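Local atomic coordinates of RNA-dependent RNA polymerase (Taggert virus, PDB entry 6DX3), a protein that carries a viral OTU domain, a cysteine protease that probably removes ubiquitin from conjugated proteins, here as an isolated fragment of the viral polymerase. Residues D37-Y42 and L60-V65; G15-P20 and V130-E135. One frame throughout, in Å; residues are numbered along the deposited sequence.

Contact 1 of 2, residues D37-Y42 and L60-V65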
loop_
_atom_site.group_PDB
_atom_site.type_symbol
_atom_site.label_atom_id
_atom_site.label_comp_id
_atom_site.label_asym_id
_atom_site.label_seq_id
_atom_site.Cartn_x
_atom_site.Cartn_y
_atom_site.Cartn_z
ATOM N N ASP A 37 -10.259 -9.647 6.144
ATOM C CA ASP A 37 -10.657 -10.372 4.945
ATOM C C ASP A 37 -9.602 -10.174 3.861
ATOM O O ASP A 37 -8.569 -9.532 4.073
ATOM C CB ASP A 37 -12.043 -9.928 4.467
ATOM C CG ASP A 37 -12.165 -8.418 4.313
ATOM O OD1 ASP A 37 -11.142 -7.732 4.104
ATOM O OD2 ASP A 37 -13.301 -7.913 4.412
ATOM N N GLY A 38 -9.873 -10.735 2.685
ATOM C CA GLY A 38 -8.988 -10.582 1.546
ATOM C C GLY A 38 -8.980 -9.207 0.910
ATOM O O GLY A 38 -8.218 -8.993 -0.039
ATOM N N ASN A 39 -9.797 -8.272 1.394
ATOM C CA ASN A 39 -9.842 -6.914 0.862
ATOM C C ASN A 39 -9.018 -5.935 1.692
ATOM O O ASN A 39 -9.059 -4.728 1.431
ATOM C CB ASN A 39 -11.293 -6.427 0.780
ATOM C CG ASN A 39 -12.175 -7.337 -0.058
ATOM O OD1 ASN A 39 -11.806 -7.746 -1.158
ATOM N ND2 ASN A 39 -13.353 -7.657 0.466
ATOM N N CYS A 40 -8.253 -6.438 2.667
ATOM C CA CYS A 40 -7.616 -5.583 3.665
ATOM C C CYS A 40 -6.650 -4.573 3.054
ATOM O O CYS A 40 -6.490 -3.472 3.595
ATOM C CB CYS A 40 -6.887 -6.450 4.689
ATOM S SG CYS A 40 -5.703 -7.566 3.919
ATOM N N LEU A 41 -5.977 -4.923 1.956
ATOM C CA LEU A 41 -5.118 -3.936 1.303
ATOM C C LEU A 41 -5.935 -2.736 0.843
ATOM O O LEU A 41 -5.557 -1.583 1.084
ATOM C CB LEU A 41 -4.372 -4.555 0.120
ATOM C CG LEU A 41 -3.577 -3.512 -0.676
ATOM C CD1 LEU A 41 -2.404 -2.980 0.144
ATOM C CD2 LEU A 41 -3.095 -4.052 -2.011
ATOM N N TYR A 42 -7.074 -2.993 0.194
ATOM C CA TYR A 42 -7.905 -1.911 -0.322
ATOM C C TYR A 42 -8.592 -1.140 0.798
ATOM O O TYR A 42 -8.796 0.072 0.674
ATOM C CB TYR A 42 -8.925 -2.474 -1.310
ATOM C CG TYR A 42 -8.278 -3.298 -2.399
ATOM C CD1 TYR A 42 -7.429 -2.704 -3.324
ATOM C CD2 TYR A 42 -8.499 -4.665 -2.494
ATOM C CE1 TYR A 42 -6.823 -3.446 -4.321
ATOM C CE2 TYR A 42 -7.897 -5.418 -3.491
ATOM C CZ TYR A 42 -7.058 -4.800 -4.401
ATOM O OH TYR A 42 -6.454 -5.532 -5.396
ATOM N N LEU A 60 -14.075 1.421 -3.983
ATOM C CA LEU A 60 -13.553 2.574 -4.710
ATOM C C LEU A 60 -12.093 2.363 -5.083
ATOM O O LEU A 60 -11.674 2.690 -6.200
ATOM C CB LEU A 60 -13.702 3.841 -3.863
ATOM C CG LEU A 60 -15.103 4.369 -3.541
ATOM C CD1 LEU A 60 -15.002 5.734 -2.884
ATOM C CD2 LEU A 60 -15.975 4.446 -4.782
ATOM N N ILE A 61 -11.308 1.804 -4.158
ATOM C CA ILE A 61 -9.884 1.598 -4.399
ATOM C C ILE A 61 -9.665 0.512 -5.439
ATOM O O ILE A 61 -8.863 0.674 -6.368
ATOM C CB ILE A 61 -9.174 1.266 -3.074
ATOM C CG1 ILE A 61 -9.367 2.403 -2.071
ATOM C CG2 ILE A 61 -7.695 1.000 -3.300
ATOM C CD1 ILE A 61 -8.917 3.748 -2.598
ATOM N N LYS A 62 -10.378 -0.608 -5.305
ATOM C CA LYS A 62 -10.165 -1.758 -6.179
ATOM C C LYS A 62 -10.548 -1.448 -7.622
ATOM O O LYS A 62 -9.890 -1.915 -8.559
ATOM C CB LYS A 62 -10.961 -2.951 -5.647
ATOM C CG LYS A 62 -10.621 -4.285 -6.267
ATOM C CD LYS A 62 -11.111 -5.424 -5.379
ATOM C CE LYS A 62 -11.149 -6.735 -6.146
ATOM N NZ LYS A 62 -11.192 -7.931 -5.258
ATOM N N GLU A 63 -11.612 -0.669 -7.824
ATOM C CA GLU A 63 -11.989 -0.288 -9.181
ATOM C C GLU A 63 -10.938 0.619 -9.810
ATOM O O GLU A 63 -10.662 0.518 -11.011
ATOM C CB GLU A 63 -13.356 0.396 -9.174
ATOM C CG GLU A 63 -14.482 -0.481 -8.657
ATOM C CD GLU A 63 -15.756 0.300 -8.423
ATOM O OE1 GLU A 63 -15.699 1.547 -8.450
ATOM O OE2 GLU A 63 -16.811 -0.333 -8.210
ATOM N N GLN A 64 -10.336 1.504 -9.010
ATOM C CA GLN A 64 -9.286 2.373 -9.518
ATOM C C GLN A 64 -8.031 1.590 -9.881
ATOM O O GLN A 64 -7.328 1.960 -10.827
ATOM C CB GLN A 64 -8.956 3.449 -8.484
ATOM C CG GLN A 64 -10.027 4.518 -8.333
ATOM C CD GLN A 64 -10.031 5.497 -9.488
ATOM O OE1 GLN A 64 -8.990 6.035 -9.862
ATOM N NE2 GLN A 64 -11.201 5.725 -10.065
ATOM N N VAL A 65 -7.736 0.514 -9.146
ATOM C CA VAL A 65 -6.558 -0.297 -9.446
ATOM C C VAL A 65 -6.705 -0.967 -10.807
ATOM O O VAL A 65 -5.745 -1.031 -11.587
ATOM C CB VAL A 65 -6.323 -1.330 -8.325
ATOM C CG1 VAL A 65 -5.298 -2.372 -8.754
ATOM C CG2 VAL A 65 -5.876 -0.636 -7.046
HETATM O O HOH W 1 -10.202 -7.942 -2.933
HETATM O O HOH W 2 -13.349 -7.895 -3.753
#
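The aromatic ring of Tyr42 lies against residues 60-65 of helix 57-72 and supplies most of the apolar contact. Its face receives the aliphatic chain of Lys62: CG makes a CH-pi contact 4.1 Å from the centroid of the Tyr42 ring, displaced toward the rim, and Lys62 CD continues alongside to reach Tyr42 CE2 at 3.7 Å. With CG trans to the backbone N of Lys62 (chi1 -168°) and the chain extended beyond it, the methylenes pass across the ring and carry the ammonium group toward Asn39. The edge of the same ring meets two branched side chains, Ile61 CG2 at 3.7 Å from Tyr42 CD1 and Val65 CG2 at 4.0 Å from Tyr42 CE1. Ile61 also turns CG1 to the backbone, 3.6 Å from Tyr42 O.

Asp37-Gly38-Asn39-Cys40 matches the cysteine-box sequence of OTU proteases, in which the cysteine opening the helix is the nucleophile, probably Cys40 here. A type I turn leads into that helix. Within the turn Asp37 OD1 accepts from the backbone N of Asn39 at 3.1 Å, an Asx turn, with the donor well above the carboxylate plane.

The polar link across the contact runs through water. Lys62 NZ and Asn39 OD1 are 4.1 Å apart, and a water that accepts from Lys62 NZ at 2.6 Å donates to Asn39 OD1; a second modelled water between them sits doubtfully close to both. Lys62 NZ also bonds Lys95 O, while helix 102-112 meets Tyr42 and Val65 through Glu104 and Ile61 through Phe108.

Contact 2 of 2, residues G15-P20 and V130-E135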
loop_
_atom_site.group_PDB
_atom_site.type_symbol
_atom_site.label_atom_id
_atom_site.label_comp_id
_atom_site.label_asym_id
_atom_site.label_seq_id
_atom_site.Cartn_x
_atom_site.Cartn_y
_atom_site.Cartn_z
ATOM N N GLY A 15 11.199 -0.064 -9.953
ATOM C CA GLY A 15 10.410 1.144 -10.026
ATOM C C GLY A 15 9.926 1.737 -8.710
ATOM O O GLY A 15 8.961 2.514 -8.727
ATOM N N TYR A 16 10.557 1.406 -7.588
ATOM C CA TYR A 16 10.177 1.967 -6.298
ATOM C C TYR A 16 11.399 1.971 -5.391
ATOM O O TYR A 16 12.469 1.479 -5.756
ATOM C CB TYR A 16 9.013 1.187 -5.672
ATOM C CG TYR A 16 9.255 -0.302 -5.553
ATOM C CD1 TYR A 16 9.780 -0.849 -4.391
ATOM C CD2 TYR A 16 8.952 -1.159 -6.605
ATOM C CE1 TYR A 16 9.999 -2.210 -4.279
ATOM C CE2 TYR A 16 9.168 -2.519 -6.503
ATOM C CZ TYR A 16 9.693 -3.039 -5.341
ATOM O OH TYR A 16 9.907 -4.394 -5.241
ATOM N N TYR A 17 11.231 2.533 -4.200
ATOM C CA TYR A 17 12.312 2.652 -3.234
ATOM C C TYR A 17 12.223 1.548 -2.190
ATOM O O TYR A 17 11.136 1.072 -1.853
ATOM C CB TYR A 17 12.275 4.019 -2.547
ATOM C CG TYR A 17 12.565 5.169 -3.477
ATOM C CD1 TYR A 17 11.540 5.798 -4.172
ATOM C CD2 TYR A 17 13.861 5.624 -3.665
ATOM C CE1 TYR A 17 11.801 6.851 -5.025
ATOM C CE2 TYR A 17 14.132 6.677 -4.517
ATOM C CZ TYR A 17 13.099 7.287 -5.194
ATOM O OH TYR A 17 13.369 8.333 -6.042
ATOM N N TYR A 18 13.387 1.150 -1.677
ATOM C CA TYR A 18 13.505 0.121 -0.653
ATOM C C TYR A 18 14.487 0.593 0.406
ATOM O O TYR A 18 15.518 1.188 0.083
ATOM C CB TYR A 18 13.985 -1.212 -1.251
ATOM C CG TYR A 18 14.359 -2.276 -0.233
ATOM C CD1 TYR A 18 13.440 -3.239 0.159
ATOM C CD2 TYR A 18 15.636 -2.332 0.317
ATOM C CE1 TYR A 18 13.776 -4.218 1.077
ATOM C CE2 TYR A 18 15.981 -3.305 1.240
ATOM C CZ TYR A 18 15.046 -4.248 1.614
ATOM O OH TYR A 18 15.380 -5.225 2.527
ATOM N N SER A 19 14.175 0.306 1.672
ATOM C CA SER A 19 15.054 0.687 2.759
ATOM C C SER A 19 14.905 -0.273 3.930
ATOM O O SER A 19 13.770 -0.552 4.345
ATOM C CB SER A 19 14.760 2.114 3.227
ATOM O OG SER A 19 15.380 2.375 4.474
ATOM N N PRO A 20 16.001 -0.798 4.471
ATOM C CA PRO A 20 15.910 -1.496 5.755
ATOM C C PRO A 20 15.668 -0.505 6.880
ATOM O O PRO A 20 16.129 0.639 6.840
ATOM C CB PRO A 20 17.277 -2.175 5.890
ATOM C CG PRO A 20 18.199 -1.303 5.094
ATOM C CD PRO A 20 17.373 -0.794 3.935
ATOM N N VAL A 130 11.053 -1.352 4.580
ATOM C CA VAL A 130 9.956 -0.542 4.064
ATOM C C VAL A 130 10.204 -0.285 2.583
ATOM O O VAL A 130 11.353 -0.137 2.152
ATOM C CB VAL A 130 9.818 0.782 4.854
ATOM C CG1 VAL A 130 11.090 1.616 4.743
ATOM C CG2 VAL A 130 8.604 1.576 4.387
ATOM N N VAL A 131 9.130 -0.265 1.796
ATOM C CA VAL A 131 9.206 0.118 0.393
ATOM C C VAL A 131 8.321 1.337 0.181
ATOM O O VAL A 131 7.290 1.505 0.843
ATOM C CB VAL A 131 8.808 -1.028 -0.566
ATOM C CG1 VAL A 131 9.680 -2.255 -0.321
ATOM C CG2 VAL A 131 7.339 -1.369 -0.422
ATOM N N ARG A 132 8.738 2.201 -0.741
ATOM C CA ARG A 132 8.046 3.456 -0.997
ATOM C C ARG A 132 7.726 3.561 -2.477
ATOM O O ARG A 132 8.630 3.504 -3.318
ATOM C CB ARG A 132 8.883 4.658 -0.550
ATOM C CG ARG A 132 8.153 5.991 -0.697
ATOM C CD ARG A 132 9.041 7.160 -0.318
ATOM N NE ARG A 132 10.020 7.454 -1.356
ATOM C CZ ARG A 132 11.172 8.077 -1.139
ATOM N NH1 ARG A 132 11.490 8.476 0.085
ATOM N NH2 ARG A 132 12.005 8.302 -2.145
ATOM N N TYR A 133 6.442 3.707 -2.790
ATOM C CA TYR A 133 5.980 4.033 -4.135
ATOM C C TYR A 133 5.687 5.529 -4.146
ATOM O O TYR A 133 4.630 5.965 -3.690
ATOM C CB TYR A 133 4.749 3.209 -4.504
ATOM C CG TYR A 133 5.031 1.729 -4.627
ATOM C CD1 TYR A 133 5.457 1.182 -5.829
ATOM C CD2 TYR A 133 4.874 0.879 -3.539
ATOM C CE1 TYR A 133 5.717 -0.169 -5.947
ATOM C CE2 TYR A 133 5.135 -0.473 -3.646
ATOM C CZ TYR A 133 5.553 -0.993 -4.853
ATOM O OH TYR A 133 5.812 -2.342 -4.970
ATOM N N GLY A 134 6.630 6.313 -4.648
ATOM C CA GLY A 134 6.531 7.758 -4.650
ATOM C C GLY A 134 7.731 8.401 -3.981
ATOM O O GLY A 134 8.668 7.735 -3.545
ATOM N N GLU A 135 7.674 9.731 -3.898
ATOM C CA GLU A 135 8.776 10.525 -3.375
ATOM C C GLU A 135 8.440 11.311 -2.116
ATOM O O GLU A 135 9.359 11.826 -1.471
ATOM C CB GLU A 135 9.278 11.515 -4.439
ATOM C CG GLU A 135 9.481 10.913 -5.815
ATOM C CD GLU A 135 10.742 10.085 -5.900
ATOM O OE1 GLU A 135 11.602 10.225 -5.006
ATOM O OE2 GLU A 135 10.876 9.297 -6.860
HETATM O O HOH W 3 8.711 5.276 -6.710
#
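Tyr17 and Arg132 form an antiparallel hydrogen-bonded pair, with Tyr17 N to Arg132 O at 2.9 Å and nearly straight (174°) and a return bond from Arg132 N to Tyr17 O. Ser19 and Val130 repeat the pattern, and between the two pairs Tyr18 and Val131 make a non-hydrogen-bonded pair.

Packing is tight on the face bearing Tyr17 and Arg132. The arginine chain bends at chi3 (76°), which brings the guanidinium over the Tyr17 ring as a cation-pi contact, tipped so that NH2 leads, with the planes 61° apart: NH2 stands above the ring centre, and CZ of Arg132 is 4.0 Å from the centroid of Tyr17. Arg132 NE donates to Gly134 O at 2.6 Å, which helps fix the group there. Glu135 approaches the far end of the ring with its carboxylate nearly perpendicular to it; Tyr17 OH donates to the syn lone pair of Glu135 OE2 at 2.8 Å, and Glu135 OE1 makes a long salt bridge of 3.5 Å with Arg132 NH2. On the side of Val131, Tyr16 and Tyr133 lie alongside each other, Tyr16 CB over the face of the Tyr133 ring and Tyr16 CD2 3.4 Å from Tyr133 CE1.

The contact is looser at the exposed end by Gly15 and around Tyr18. Gly15 reaches Gly134 through a water, held at 3.1 Å by Gly134 N but only weakly by Gly15 O. Across the contact the edge of the Tyr18 ring touches Val131 through CD1, 3.9 Å from Val131 CG1.

Strand 17-24 lies between strand 10-11 and strand 126-133, which has strand 116-121 as its other neighbour in the sheet. Trp9 makes a further cation-pi contact with Arg132; Tyr133 packs on helix 102-112, its hydroxyl bonded to Glu78.

Contact 2 joins two chain parts that enclose contact 1 in sequence: residues 15-20 come first, then 37-42 and 60-65, and 130-135 last. The centres of the two contacts lie about 21 Å apart, on opposite sides of the chain's centre, and their nearest atoms stay about 9 Å from each other. Contact 1 belongs to the helical part, where helix 40-49 packs on helix 57-72, whereas contact 2 pairs neighbouring strands of the mixed sheet. Helix 102-112 bridges them: its Val105 touches both Leu41 and Tyr133. Contact 2 joins strand 17-24 to the sheet, while the probable nucleophile, Cys40, opens helix 40-49 in contact 1.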